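Local coordinates for protein succinate--CoA ligase subunit alpha (Campylobacter jejuni, PDB 6MEL) that forms the alpha subunit of a succinate--CoA ligase, pairing an N-terminal Rossmann-type CoA-binding domain with a CoA-ligase domain, at residues D55-A60 and A88-A93. Sequence-based numbering, arbitrary orientation.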
ATOM      1  N   ASP A  55      15.422  27.121   9.853  1.00 41.39           N
ATOM      2  CA  ASP A  55      16.108  26.206   8.947  1.00 44.43           C
ATOM      3  C   ASP A  55      15.974  24.751   9.407  1.00 40.65           C
ATOM      4  O   ASP A  55      16.095  23.875   8.583  1.00 43.07           O
ATOM      5  CB  ASP A  55      17.588  26.546   8.808  1.00 46.47           C
ATOM      6  CG  ASP A  55      17.822  27.864   8.080  1.00 50.27           C
ATOM      7  OD1 ASP A  55      17.182  28.108   7.035  1.00 51.55           O
ATOM      8  OD2 ASP A  55      18.589  28.632   8.587  1.00 53.33           O
ATOM      9  N   THR A  56      15.869  24.539  10.728  1.00 40.44           N
ATOM     10  CA  THR A  56      16.002  23.247  11.362  1.00 40.42           C
ATOM     11  C   THR A  56      14.935  23.122  12.451  1.00 42.63           C
ATOM     12  O   THR A  56      14.517  24.133  13.083  1.00 41.64           O
ATOM     13  CB  THR A  56      17.393  23.038  11.978  1.00 42.46           C
ATOM     14  OG1 THR A  56      17.527  23.914  13.093  1.00 45.03           O
ATOM     15  CG2 THR A  56      18.516  23.319  11.007  1.00 44.06           C
ATOM     16  N   VAL A  57      14.502  21.883  12.695  1.00 38.75           N
ATOM     17  CA  VAL A  57      13.578  21.645  13.791  1.00 40.45           C
ATOM     18  C   VAL A  57      14.244  22.049  15.114  1.00 40.22           C
ATOM     19  O   VAL A  57      13.573  22.530  16.021  1.00 39.85           O
ATOM     20  CB  VAL A  57      13.099  20.176  13.844  1.00 39.70           C
ATOM     21  CG1 VAL A  57      12.170  19.935  15.010  1.00 38.72           C
ATOM     22  CG2 VAL A  57      12.416  19.768  12.536  1.00 41.22           C
ATOM     23  N   ALA A  58      15.549  21.784  15.257  1.00 42.61           N
ATOM     24  CA  ALA A  58      16.242  22.064  16.527  1.00 42.42           C
ATOM     25  C   ALA A  58      16.143  23.558  16.875  1.00 44.02           C
ATOM     26  O   ALA A  58      15.857  23.880  18.016  1.00 45.30           O
ATOM     27  CB  ALA A  58      17.687  21.627  16.465  1.00 45.72           C
ATOM     28  N   ASP A  59      16.339  24.436  15.886  1.00 44.42           N
ATOM     29  CA  ASP A  59      16.197  25.920  16.073  1.00 47.66           C
ATOM     30  C   ASP A  59      14.762  26.285  16.456  1.00 47.35           C
ATOM     31  O   ASP A  59      14.541  27.083  17.361  1.00 46.46           O
ATOM     32  CB  ASP A  59      16.571  26.694  14.807  1.00 52.55           C
ATOM     33  CG  ASP A  59      18.064  26.734  14.493  1.00 54.95           C
ATOM     34  OD1 ASP A  59      18.843  26.397  15.372  1.00 56.02           O
ATOM     35  OD2 ASP A  59      18.430  27.106  13.357  1.00 62.23           O
ATOM     36  N   ALA A  60      13.782  25.651  15.802  1.00 42.94           N
ATOM     37  CA  ALA A  60      12.388  25.927  16.068  1.00 43.02           C
ATOM     38  C   ALA A  60      12.019  25.518  17.496  1.00 45.01           C
ATOM     39  O   ALA A  60      11.289  26.237  18.193  1.00 44.14           O
ATOM     40  CB  ALA A  60      11.508  25.210  15.073  1.00 41.95           C
ATOM     41  N   ALA A  88      15.422  16.266  17.699  1.00 42.14           N
ATOM     42  CA  ALA A  88      15.265  17.578  18.364  1.00 42.21           C
ATOM     43  C   ALA A  88      14.417  17.509  19.643  1.00 42.77           C
ATOM     44  O   ALA A  88      14.251  18.528  20.289  1.00 44.00           O
ATOM     45  CB  ALA A  88      14.592  18.538  17.407  1.00 43.04           C
ATOM     46  N   GLY A  89      13.775  16.377  19.938  1.00 40.82           N
ATOM     47  CA  GLY A  89      12.923  16.269  21.154  1.00 41.30           C
ATOM     48  C   GLY A  89      11.419  16.420  20.885  1.00 43.61           C
ATOM     49  O   GLY A  89      10.625  16.470  21.837  1.00 42.87           O
ATOM     50  N   ILE A  90      10.979  16.409  19.617  1.00 38.08           N
ATOM     51  CA  ILE A  90       9.538  16.326  19.342  1.00 37.79           C
ATOM     52  C   ILE A  90       8.947  15.047  19.953  1.00 38.46           C
ATOM     53  O   ILE A  90       9.559  14.005  19.878  1.00 38.04           O
ATOM     54  CB  ILE A  90       9.263  16.427  17.835  1.00 38.98           C
ATOM     55  CG1 ILE A  90       9.736  17.773  17.288  1.00 39.28           C
ATOM     56  CG2 ILE A  90       7.793  16.177  17.526  1.00 38.26           C
ATOM     57  CD1 ILE A  90       8.976  18.980  17.850  1.00 41.62           C
ATOM     58  N   LYS A  91       7.737  15.153  20.535  1.00 38.46           N
ATOM     59  CA  LYS A  91       7.082  14.034  21.212  1.00 41.17           C
ATOM     60  C   LYS A  91       5.988  13.384  20.356  1.00 37.80           C
ATOM     61  O   LYS A  91       5.680  12.236  20.552  1.00 37.56           O
ATOM     62  CB  LYS A  91       6.516  14.489  22.554  1.00 46.48           C
ATOM     63  CG  LYS A  91       7.599  14.895  23.559  1.00 54.51           C
ATOM     64  CD  LYS A  91       8.721  13.880  23.710  1.00 61.57           C
ATOM     65  CE  LYS A  91       9.973  14.430  24.380  1.00 68.36           C
ATOM     66  NZ  LYS A  91      11.188  13.680  23.957  1.00 72.40           N
ATOM     67  N   LEU A  92       5.465  14.100  19.378  1.00 35.01           N
ATOM     68  CA  LEU A  92       4.409  13.632  18.492  1.00 37.44           C
ATOM     69  C   LEU A  92       4.630  14.289  17.120  1.00 36.93           C
ATOM     70  O   LEU A  92       4.687  15.498  17.012  1.00 38.14           O
ATOM     71  CB  LEU A  92       3.024  14.002  19.052  1.00 37.01           C
ATOM     72  CG  LEU A  92       1.853  13.557  18.158  1.00 38.19           C
ATOM     73  CD1 LEU A  92       1.755  12.035  18.101  1.00 37.14           C
ATOM     74  CD2 LEU A  92       0.519  14.117  18.633  1.00 40.00           C
ATOM     75  N   ALA A  93       4.810  13.464  16.089  1.00 36.99           N
ATOM     76  CA  ALA A  93       4.949  13.909  14.716  1.00 36.37           C
ATOM     77  C   ALA A  93       3.802  13.337  13.898  1.00 36.55           C
ATOM     78  O   ALA A  93       3.626  12.114  13.839  1.00 35.51           O
ATOM     79  CB  ALA A  93       6.277  13.466  14.149  1.00 37.08           C
TER
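Val57, in the first turn of helix 57-64, meets Ala88 and Ile90 at the point where the chain leaves helix 78-87 and turns toward strand 92-95, a contact between two neighbouring helices on one face of the parallel sheet of the Rossmann-type CoA-binding domain. A single methyl, Val57 CG1, does most of the touching. With CG1 anti to the backbone N (chi1 178°), the methyl faces the other segment; Val57 CG1 packs 3.7 Å from Ala88 CB and 4.0 Å from Ile90 CG1. The valine and isoleucine side chains cross at about a right angle and meet through one branch of each, Val57 CG1 and Ile90 CG1, rather than lying alongside. In Ile90, CG1 is the branch beside the backbone N and faces the valine. Both residues are buried and also rest on Ile12 of the central parallel strand 10-14, which brings the two crossover connections together over the sheet.

Ala88 points its methyl at the first turn of helix 57-64, and CB comes within 4.0 Å of Ala58 CA. The Ala58 methyl does not point straight at its partner, and Ala58 CB and Ala88 CB remain 4.5 Å apart at the more open margin of the contact. Small residues here allow a close backbone approach, with 4.9 Å between the CA atoms of Ala58 and Ala88. Gly89 then ends helix 78-87 in a Schellman motif, its positive phi of 100° turning the chain so that Ile90 can drop toward the sheet.

No hydrogen bond joins the two segments directly, but Glu84 of helix 78-87 accepts one from Val57 N through OE2. Thr56 is the N-cap of helix 57-64: Thr56 OG1 accepts from Asp59 N at 3.1 Å, with an N-H...O angle of 161°.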